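Local coordinates for putative flagellar protein FliS (Parabacteroides merdae ATCC 43184, PDB 4YOK) that is of unknown function, pairing a prealbumin-like (transthyretin-clan) N-terminal domain with a C-terminal domain of the E-set clan, at residues T99-E107 with F120-I131; S10-G20 with L88-V98. All coordinates share one frame; numbering follows the deposited sequence.

Contact 1: T99-E107 with F120-I131; sequences TPYFMISNE and FMINRIVPDAKI
M103 and N123 form a hydrogen-bonded antiparallel pair, with N123 N giving to M103 O at 2.8 Å and M103 N giving to N123 O. S105 and M121 repeat the two-bond pattern. The strands 102-105 and 120-124 belong to one beta hairpin. The N123 amide leans across the sheet face toward S105, and its ND2 gives to S105 OG at 3.1 Å, with the hydroxyl in the amide plane. A second reach of ND2, to M103 O, is weak and bent (123°). S105 OG sits between its own N and carbonyl carbon (chi1 66°), which turns it to meet ND2. Y101 O takes two bonds, from I125 N at 2.9 Å and V126 N at 3.3 Å, both from one face of its plane. P100 O has no polar partner; carbons of I125 and V126 cover it. On the F102 side of the sheet, I131 CG1 lies over the ring face in a CH-pi contact, 3.9 Å from the centroid. I122 CG2 touches CD1 of the same ring. The N123 face thus mixes the N123-S105 bond with apolar M103-I125 contact. The F102 face is mostly apolar, consistent with an E-set sandwich, since F102 and I104 meet strand 182-189 of another sheet.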
loop_
_atom_site.group_PDB
_atom_site.type_symbol
_atom_site.label_atom_id
_atom_site.label_comp_id
_atom_site.label_asym_id
_atom_site.label_seq_id
_atom_site.Cartn_x
_atom_site.Cartn_y
_atom_site.Cartn_z
ATOM N N THR A 99 -6.887 -7.242 7.661
ATOM C CA THR A 99 -6.178 -7.174 8.945
ATOM C C THR A 99 -4.684 -7.038 8.672
ATOM O O THR A 99 -4.019 -8.058 8.461
ATOM C CB THR A 99 -6.472 -8.370 9.856
ATOM O OG1 THR A 99 -7.889 -8.555 9.921
ATOM C CG2 THR A 99 -5.885 -8.166 11.270
ATOM N N PRO A 100 -4.159 -5.795 8.643
ATOM C CA PRO A 100 -2.713 -5.614 8.395
ATOM C C PRO A 100 -1.874 -6.215 9.514
ATOM O O PRO A 100 -2.346 -6.279 10.648
ATOM C CB PRO A 100 -2.532 -4.087 8.350
ATOM C CG PRO A 100 -3.928 -3.505 8.234
ATOM C CD PRO A 100 -4.844 -4.506 8.864
ATOM N N TYR A 101 -0.625 -6.626 9.216
ATOM C CA TYR A 101 0.291 -7.140 10.256
ATOM C C TYR A 101 0.712 -5.981 11.161
ATOM O O TYR A 101 0.720 -6.109 12.379
ATOM C CB TYR A 101 1.533 -7.765 9.593
ATOM C CG TYR A 101 1.213 -9.015 8.817
ATOM C CD1 TYR A 101 0.743 -10.159 9.465
ATOM C CD2 TYR A 101 1.308 -9.039 7.428
ATOM C CE1 TYR A 101 0.387 -11.300 8.748
ATOM C CE2 TYR A 101 1.015 -10.201 6.704
ATOM C CZ TYR A 101 0.558 -11.326 7.373
ATOM O OH TYR A 101 0.233 -12.468 6.689
ATOM N N PHE A 102 1.023 -4.841 10.533
ATOM C CA PHE A 102 1.485 -3.609 11.173
ATOM C C PHE A 102 0.830 -2.370 10.578
ATOM O O PHE A 102 0.409 -2.369 9.427
ATOM C CB PHE A 102 3.023 -3.448 11.006
ATOM C CG PHE A 102 3.808 -4.574 11.639
ATOM C CD1 PHE A 102 4.028 -4.602 13.015
ATOM C CD2 PHE A 102 4.280 -5.635 10.867
ATOM C CE1 PHE A 102 4.700 -5.678 13.612
ATOM C CE2 PHE A 102 4.971 -6.703 11.462
ATOM C CZ PHE A 102 5.150 -6.727 12.834
HETATM N N MSE A 103 0.756 -1.317 11.383
HETATM C CA MSE A 103 0.302 -0.001 10.959
HETATM C C MSE A 103 1.404 0.997 11.334
HETATM O O MSE A 103 2.014 0.879 12.395
HETATM C CB MSE A 103 -1.063 0.395 11.577
HETATM C CG MSE A 103 -2.244 -0.418 11.043
HETATM SE SE MSE A 103 -2.692 -0.045 9.142
HETATM C CE MSE A 103 -3.383 1.757 9.389
ATOM N N ILE A 104 1.636 1.972 10.460
ATOM C CA ILE A 104 2.589 3.058 10.661
ATOM C C ILE A 104 1.761 4.289 11.003
ATOM O O ILE A 104 0.756 4.538 10.340
ATOM C CB ILE A 104 3.465 3.291 9.392
ATOM C CG1 ILE A 104 4.266 2.035 9.002
ATOM C CG2 ILE A 104 4.390 4.513 9.560
ATOM C CD1 ILE A 104 4.804 2.074 7.545
ATOM N N SER A 105 2.174 5.055 12.018
ATOM C CA SER A 105 1.464 6.282 12.389
ATOM C C SER A 105 2.446 7.331 12.905
ATOM O O SER A 105 3.620 7.018 13.103
ATOM C CB SER A 105 0.411 5.988 13.456
ATOM O OG SER A 105 1.021 5.590 14.670
ATOM N N ASN A 106 1.958 8.578 13.106
ATOM C CA ASN A 106 2.716 9.712 13.659
ATOM C C ASN A 106 4.033 9.969 12.896
ATOM O O ASN A 106 5.047 10.287 13.511
ATOM C CB ASN A 106 2.999 9.460 15.157
ATOM C CG ASN A 106 3.283 10.705 15.962
ATOM O OD1 ASN A 106 2.812 11.814 15.650
ATOM N ND2 ASN A 106 4.070 10.540 17.020
ATOM N N GLU A 107 4.012 9.846 11.568
ATOM C CA GLU A 107 5.233 10.001 10.757
ATOM C C GLU A 107 5.713 11.425 10.656
ATOM O O GLU A 107 4.939 12.348 10.384
ATOM C CB GLU A 107 5.047 9.476 9.325
ATOM C CG GLU A 107 4.513 8.063 9.268
ATOM C CD GLU A 107 3.014 7.997 9.046
ATOM O OE1 GLU A 107 2.306 8.938 9.464
ATOM O OE2 GLU A 107 2.544 6.991 8.471
ATOM N N PHE A 120 8.639 7.797 13.661
ATOM C CA PHE A 120 7.274 7.284 13.491
ATOM C C PHE A 120 7.025 6.155 14.459
ATOM O O PHE A 120 7.944 5.730 15.175
ATOM C CB PHE A 120 6.991 6.828 12.027
ATOM C CG PHE A 120 7.989 5.840 11.463
ATOM C CD1 PHE A 120 9.187 6.278 10.907
ATOM C CD2 PHE A 120 7.688 4.486 11.398
ATOM C CE1 PHE A 120 10.102 5.371 10.375
ATOM C CE2 PHE A 120 8.597 3.578 10.838
ATOM C CZ PHE A 120 9.816 4.022 10.375
HETATM N N MSE A 121 5.775 5.718 14.531
HETATM C CA MSE A 121 5.354 4.613 15.377
HETATM C C MSE A 121 4.958 3.412 14.526
HETATM O O MSE A 121 4.269 3.565 13.518
HETATM C CB MSE A 121 4.153 5.046 16.237
HETATM C CG MSE A 121 4.540 5.996 17.332
HETATM SE SE MSE A 121 4.662 4.990 18.984
HETATM C CE MSE A 121 2.732 4.461 19.122
ATOM N N ILE A 122 5.393 2.230 14.940
ATOM C CA ILE A 122 5.024 0.967 14.302
ATOM C C ILE A 122 4.170 0.239 15.306
ATOM O O ILE A 122 4.653 -0.111 16.392
ATOM C CB ILE A 122 6.223 0.110 13.824
ATOM C CG1 ILE A 122 7.044 0.845 12.744
ATOM C CG2 ILE A 122 5.711 -1.276 13.314
ATOM C CD1 ILE A 122 8.446 0.214 12.500
ATOM N N ASN A 123 2.903 0.073 14.973
ATOM C CA ASN A 123 1.922 -0.599 15.819
ATOM C C ASN A 123 1.697 -2.010 15.312
ATOM O O ASN A 123 1.300 -2.186 14.154
ATOM C CB ASN A 123 0.601 0.199 15.798
ATOM C CG ASN A 123 0.812 1.683 16.029
ATOM O OD1 ASN A 123 1.195 2.089 17.119
ATOM N ND2 ASN A 123 0.723 2.500 14.972
ATOM N N ARG A 124 1.912 -3.012 16.181
ATOM C CA ARG A 124 1.678 -4.408 15.823
ATOM C C ARG A 124 0.180 -4.715 15.959
ATOM O O ARG A 124 -0.390 -4.550 17.046
ATOM C CB ARG A 124 2.523 -5.357 16.690
ATOM C CG ARG A 124 2.379 -6.827 16.256
ATOM C CD ARG A 124 3.244 -7.810 17.044
ATOM N NE ARG A 124 3.019 -7.677 18.482
ATOM C CZ ARG A 124 3.966 -7.338 19.353
ATOM N NH1 ARG A 124 5.211 -7.110 18.939
ATOM N NH2 ARG A 124 3.682 -7.235 20.644
ATOM N N ILE A 125 -0.456 -5.113 14.858
ATOM C CA ILE A 125 -1.890 -5.458 14.836
ATOM C C ILE A 125 -2.070 -6.963 15.055
ATOM O O ILE A 125 -2.973 -7.363 15.798
ATOM C CB ILE A 125 -2.571 -4.974 13.508
ATOM C CG1 ILE A 125 -2.357 -3.446 13.237
ATOM C CG2 ILE A 125 -4.048 -5.353 13.431
ATOM C CD1 ILE A 125 -2.848 -2.446 14.338
ATOM N N VAL A 126 -1.246 -7.799 14.385
ATOM C CA VAL A 126 -1.357 -9.266 14.491
ATOM C C VAL A 126 -0.390 -9.719 15.595
ATOM O O VAL A 126 0.791 -9.434 15.499
ATOM C CB VAL A 126 -1.107 -9.923 13.105
ATOM C CG1 VAL A 126 -1.073 -11.458 13.183
ATOM C CG2 VAL A 126 -2.170 -9.455 12.108
ATOM N N PRO A 127 -0.883 -10.393 16.659
ATOM C CA PRO A 127 -0.021 -10.713 17.814
ATOM C C PRO A 127 1.292 -11.445 17.538
ATOM O O PRO A 127 2.266 -11.182 18.243
ATOM C CB PRO A 127 -0.923 -11.594 18.683
ATOM C CG PRO A 127 -2.271 -11.115 18.391
ATOM C CD PRO A 127 -2.288 -10.765 16.937
ATOM N N ASP A 128 1.334 -12.353 16.563
ATOM C CA ASP A 128 2.579 -13.099 16.348
ATOM C C ASP A 128 3.394 -12.590 15.146
ATOM O O ASP A 128 4.357 -13.239 14.746
ATOM C CB ASP A 128 2.278 -14.598 16.190
ATOM C CG ASP A 128 2.081 -15.325 17.501
ATOM O OD1 ASP A 128 2.695 -14.907 18.512
ATOM O OD2 ASP A 128 1.357 -16.345 17.510
ATOM N N ALA A 129 3.049 -11.409 14.611
ATOM C CA ALA A 129 3.787 -10.852 13.481
ATOM C C ALA A 129 5.120 -10.270 13.937
ATOM O O ALA A 129 5.232 -9.722 15.046
ATOM C CB ALA A 129 2.957 -9.783 12.781
ATOM N N LYS A 130 6.125 -10.380 13.059
ATOM C CA LYS A 130 7.477 -9.887 13.295
ATOM C C LYS A 130 7.892 -8.992 12.142
ATOM O O LYS A 130 7.540 -9.280 10.994
ATOM C CB LYS A 130 8.483 -11.052 13.442
ATOM C CG LYS A 130 8.240 -11.995 14.631
ATOM C CD LYS A 130 8.484 -11.329 15.994
ATOM C CE LYS A 130 8.152 -12.224 17.168
ATOM N NZ LYS A 130 9.242 -13.192 17.459
ATOM N N ILE A 131 8.709 -7.979 12.423
ATOM C CA ILE A 131 9.175 -7.069 11.359
ATOM C C ILE A 131 10.384 -7.680 10.645
ATOM O O ILE A 131 11.342 -8.074 11.300
ATOM C CB ILE A 131 9.514 -5.647 11.897
ATOM C CG1 ILE A 131 8.292 -4.967 12.561
ATOM C CG2 ILE A 131 10.127 -4.755 10.787
ATOM C CD1 ILE A 131 8.625 -3.788 13.447
#

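Contact 2: S10-G20 with L88-V98; sequences SKLVGRVTYQG and LKGHTEVNLEV
T17 OG1 stands between N95 and E97, whose side chains each cross that of T17 at about a right angle. N95 ND2 gives to T17 OG1 at 2.9 Å, with the oxygen in its amide plane. T17 OG1 in turn gives to E97 OE2 at 2.7 Å, from above the carboxylate plane. The E97 chain bends at chi2 (-72°), which folds the carboxylate back over the end of strand 10-18. There OE1 takes Q19 N at 2.9 Å through its syn lone pair. G20 N reaches OE2 at 3.0 Å from the opposite face to T17. With an alanine here instead of E97, the T17 hydroxyl and the Q19 and G20 amides would probably lose their shared acceptor, and the turn could shift. At the other end the K11 chain runs alongside the H91 ring, CE 3.7 Å from CE1, while K11 O lies over a ring face. On the buried side, L12 CD1 meets V94 CG1 obliquely at 3.9 Å, and V16 CG1 meets V98 CG2 at about a right angle. L61 and V86 also touch L12. Backbone bonds join the parallel strands throughout; the R15 N to V94 O bond is long, and a water links V94 O to R15 NE. The chemistry implies a mainly apolar side turned into the prealbumin-like domain and a more polar side on which one carboxylate fastens the turn after strand 10-18.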
loop_
_atom_site.group_PDB
_atom_site.type_symbol
_atom_site.label_atom_id
_atom_site.label_comp_id
_atom_site.label_asym_id
_atom_site.label_seq_id
_atom_site.Cartn_x
_atom_site.Cartn_y
_atom_site.Cartn_z
ATOM N N SER A 10 -20.964 0.308 -15.566
ATOM C CA SER A 10 -20.811 1.307 -14.520
ATOM C C SER A 10 -19.429 1.279 -13.893
ATOM O O SER A 10 -18.728 0.249 -13.899
ATOM C CB SER A 10 -21.863 1.115 -13.433
ATOM O OG SER A 10 -23.167 1.371 -13.919
ATOM N N LYS A 11 -19.067 2.421 -13.301
ATOM C CA LYS A 11 -17.803 2.607 -12.611
ATOM C C LYS A 11 -17.895 2.128 -11.153
ATOM O O LYS A 11 -18.766 2.563 -10.390
ATOM C CB LYS A 11 -17.392 4.089 -12.671
ATOM C CG LYS A 11 -15.971 4.383 -12.189
ATOM C CD LYS A 11 -15.542 5.765 -12.668
ATOM C CE LYS A 11 -14.774 6.550 -11.633
ATOM N NZ LYS A 11 -14.655 7.984 -12.008
ATOM N N LEU A 12 -17.031 1.188 -10.804
ATOM C CA LEU A 12 -16.876 0.706 -9.430
ATOM C C LEU A 12 -15.601 1.328 -8.853
ATOM O O LEU A 12 -14.518 1.189 -9.443
ATOM C CB LEU A 12 -16.836 -0.826 -9.336
ATOM C CG LEU A 12 -16.511 -1.406 -7.927
ATOM C CD1 LEU A 12 -17.634 -1.107 -6.882
ATOM C CD2 LEU A 12 -16.221 -2.877 -8.008
ATOM N N VAL A 13 -15.732 2.026 -7.714
ATOM C CA VAL A 13 -14.601 2.666 -7.042
ATOM C C VAL A 13 -14.501 2.047 -5.670
ATOM O O VAL A 13 -15.513 1.802 -5.031
ATOM C CB VAL A 13 -14.745 4.223 -6.984
ATOM C CG1 VAL A 13 -13.634 4.856 -6.144
ATOM C CG2 VAL A 13 -14.736 4.830 -8.383
ATOM N N GLY A 14 -13.293 1.818 -5.208
ATOM C CA GLY A 14 -13.139 1.234 -3.896
ATOM C C GLY A 14 -11.837 1.552 -3.210
ATOM O O GLY A 14 -10.955 2.203 -3.784
ATOM N N ARG A 15 -11.742 1.104 -1.960
ATOM C CA ARG A 15 -10.560 1.259 -1.112
ATOM C C ARG A 15 -10.385 0.031 -0.258
ATOM O O ARG A 15 -11.374 -0.509 0.250
ATOM C CB ARG A 15 -10.724 2.471 -0.152
ATOM C CG ARG A 15 -10.485 3.854 -0.716
ATOM C CD ARG A 15 -11.007 4.906 0.249
ATOM N NE ARG A 15 -12.440 4.698 0.467
ATOM C CZ ARG A 15 -13.138 5.146 1.503
ATOM N NH1 ARG A 15 -12.555 5.893 2.437
ATOM N NH2 ARG A 15 -14.423 4.863 1.610
ATOM N N VAL A 16 -9.139 -0.358 -0.026
ATOM C CA VAL A 16 -8.783 -1.373 0.966
ATOM C C VAL A 16 -8.570 -0.586 2.266
ATOM O O VAL A 16 -7.824 0.398 2.264
ATOM C CB VAL A 16 -7.539 -2.184 0.546
ATOM C CG1 VAL A 16 -7.136 -3.157 1.648
ATOM C CG2 VAL A 16 -7.809 -2.934 -0.753
ATOM N N THR A 17 -9.206 -1.003 3.360
ATOM C CA THR A 17 -9.127 -0.244 4.609
ATOM C C THR A 17 -8.851 -1.106 5.845
ATOM O O THR A 17 -9.003 -2.320 5.826
ATOM C CB THR A 17 -10.481 0.486 4.863
ATOM O OG1 THR A 17 -11.530 -0.494 4.942
ATOM C CG2 THR A 17 -10.809 1.575 3.802
ATOM N N TYR A 18 -8.478 -0.440 6.931
ATOM C CA TYR A 18 -8.388 -1.043 8.248
ATOM C C TYR A 18 -9.071 -0.084 9.220
ATOM O O TYR A 18 -8.618 1.042 9.340
ATOM C CB TYR A 18 -6.947 -1.351 8.689
ATOM C CG TYR A 18 -6.874 -1.862 10.118
ATOM C CD1 TYR A 18 -7.556 -3.014 10.506
ATOM C CD2 TYR A 18 -6.194 -1.149 11.099
ATOM C CE1 TYR A 18 -7.487 -3.490 11.816
ATOM C CE2 TYR A 18 -6.146 -1.597 12.422
ATOM C CZ TYR A 18 -6.801 -2.760 12.775
ATOM O OH TYR A 18 -6.780 -3.182 14.083
ATOM N N GLN A 19 -10.145 -0.522 9.864
ATOM C CA GLN A 19 -10.965 0.288 10.786
ATOM C C GLN A 19 -11.440 1.553 10.064
ATOM O O GLN A 19 -11.405 2.646 10.630
ATOM C CB GLN A 19 -10.172 0.620 12.077
ATOM C CG GLN A 19 -9.811 -0.639 12.846
ATOM C CD GLN A 19 -9.211 -0.354 14.199
ATOM O OE1 GLN A 19 -8.453 0.606 14.399
ATOM N NE2 GLN A 19 -9.478 -1.243 15.138
ATOM N N GLY A 20 -11.808 1.387 8.789
ATOM C CA GLY A 20 -12.291 2.470 7.943
ATOM C C GLY A 20 -11.262 3.378 7.291
ATOM O O GLY A 20 -11.651 4.198 6.452
ATOM N N LEU A 88 -23.349 -3.761 -8.211
ATOM C CA LEU A 88 -23.008 -2.688 -9.129
ATOM C C LEU A 88 -24.190 -2.333 -10.018
ATOM O O LEU A 88 -24.582 -3.118 -10.877
ATOM C CB LEU A 88 -21.781 -3.048 -9.989
ATOM C CG LEU A 88 -21.266 -1.976 -10.959
ATOM C CD1 LEU A 88 -20.712 -0.758 -10.219
ATOM C CD2 LEU A 88 -20.181 -2.549 -11.855
ATOM N N LYS A 89 -24.728 -1.129 -9.808
ATOM C CA LYS A 89 -25.836 -0.535 -10.561
ATOM C C LYS A 89 -25.605 0.966 -10.481
ATOM O O LYS A 89 -25.728 1.553 -9.398
ATOM C CB LYS A 89 -27.205 -0.989 -9.995
ATOM C CG LYS A 89 -28.432 -0.223 -10.527
ATOM C CD LYS A 89 -28.701 -0.421 -12.028
ATOM C CE LYS A 89 -29.759 0.525 -12.555
ATOM N NZ LYS A 89 -29.269 1.929 -12.658
ATOM N N GLY A 90 -25.139 1.550 -11.588
ATOM C CA GLY A 90 -24.760 2.959 -11.616
ATOM C C GLY A 90 -23.447 3.122 -10.880
ATOM O O GLY A 90 -22.884 2.124 -10.414
ATOM N N HIS A 91 -22.926 4.351 -10.781
ATOM C CA HIS A 91 -21.671 4.607 -10.065
ATOM C C HIS A 91 -21.791 4.044 -8.634
ATOM O O HIS A 91 -22.742 4.392 -7.927
ATOM C CB HIS A 91 -21.382 6.116 -10.052
ATOM C CG HIS A 91 -20.017 6.464 -9.558
ATOM N ND1 HIS A 91 -18.967 6.672 -10.429
ATOM C CD2 HIS A 91 -19.569 6.617 -8.292
ATOM C CE1 HIS A 91 -17.921 6.956 -9.670
ATOM N NE2 HIS A 91 -18.236 6.925 -8.378
ATOM N N THR A 92 -20.872 3.140 -8.238
ATOM C CA THR A 92 -20.921 2.477 -6.929
ATOM C C THR A 92 -19.570 2.542 -6.227
ATOM O O THR A 92 -18.514 2.440 -6.868
ATOM C CB THR A 92 -21.383 1.011 -7.120
ATOM O OG1 THR A 92 -22.649 1.005 -7.782
ATOM C CG2 THR A 92 -21.525 0.227 -5.817
ATOM N N GLU A 93 -19.597 2.712 -4.898
ATOM C CA GLU A 93 -18.370 2.766 -4.098
ATOM C C GLU A 93 -18.443 1.757 -2.963
ATOM O O GLU A 93 -19.486 1.615 -2.325
ATOM C CB GLU A 93 -18.116 4.180 -3.542
ATOM C CG GLU A 93 -17.923 5.247 -4.608
ATOM C CD GLU A 93 -17.937 6.688 -4.139
ATOM O OE1 GLU A 93 -17.947 6.925 -2.909
ATOM O OE2 GLU A 93 -17.946 7.588 -5.009
ATOM N N VAL A 94 -17.332 1.065 -2.709
ATOM C CA VAL A 94 -17.255 0.049 -1.672
ATOM C C VAL A 94 -15.893 0.133 -0.946
ATOM O O VAL A 94 -14.964 0.779 -1.429
ATOM C CB VAL A 94 -17.484 -1.352 -2.340
ATOM C CG1 VAL A 94 -16.323 -1.751 -3.275
ATOM C CG2 VAL A 94 -17.740 -2.432 -1.303
ATOM N N ASN A 95 -15.809 -0.476 0.237
ATOM C CA ASN A 95 -14.528 -0.628 0.896
ATOM C C ASN A 95 -14.338 -2.112 1.214
ATOM O O ASN A 95 -15.313 -2.861 1.303
ATOM C CB ASN A 95 -14.340 0.265 2.128
ATOM C CG ASN A 95 -15.119 -0.193 3.334
ATOM O OD1 ASN A 95 -16.334 -0.307 3.285
ATOM N ND2 ASN A 95 -14.432 -0.463 4.432
ATOM N N LEU A 96 -13.092 -2.526 1.374
ATOM C CA LEU A 96 -12.799 -3.902 1.747
ATOM C C LEU A 96 -11.904 -3.886 2.975
ATOM O O LEU A 96 -10.814 -3.342 2.908
ATOM C CB LEU A 96 -12.149 -4.668 0.569
ATOM C CG LEU A 96 -11.666 -6.093 0.878
ATOM C CD1 LEU A 96 -12.853 -7.033 1.149
ATOM C CD2 LEU A 96 -10.751 -6.618 -0.238
ATOM N N GLU A 97 -12.403 -4.429 4.107
ATOM C CA GLU A 97 -11.678 -4.491 5.389
ATOM C C GLU A 97 -10.733 -5.672 5.419
ATOM O O GLU A 97 -11.118 -6.807 5.100
ATOM C CB GLU A 97 -12.649 -4.616 6.590
ATOM C CG GLU A 97 -13.200 -3.305 7.102
ATOM C CD GLU A 97 -12.224 -2.420 7.862
ATOM O OE1 GLU A 97 -11.627 -2.870 8.870
ATOM O OE2 GLU A 97 -12.105 -1.241 7.471
ATOM N N VAL A 98 -9.475 -5.397 5.777
ATOM C CA VAL A 98 -8.434 -6.426 5.918
ATOM C C VAL A 98 -7.772 -6.290 7.303
ATOM O O VAL A 98 -8.068 -5.334 8.038
ATOM C CB VAL A 98 -7.399 -6.340 4.773
ATOM C CG1 VAL A 98 -8.074 -6.552 3.405
ATOM C CG2 VAL A 98 -6.604 -5.012 4.829
HETATM O O HOH W 1 -14.586 3.451 -0.823
#

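Overall arrangement
Both segments of contact 2 come earlier in the chain than those of contact 1, and the centres of the two contacts are about 24 Å apart. Contact 2 pairs strands 9-18 and 92-97 in the mixed sheet of the N-terminal domain. Contact 1 pairs strands 102-111 and 115-124 at one side of a three-stranded antiparallel sheet in the C-terminal domain. They share no sheet, but strand 92-97 leads through a short link, residues 98-101, to strand 102-111. Y18 from contact 2 packs against P100, M103 and I125 of contact 1. The domains are therefore joined both by the chain and by side chains at the junction. A magnesium ion lies near this junction, about 5 Å from the E97 side chain and 7 Å from that of T99.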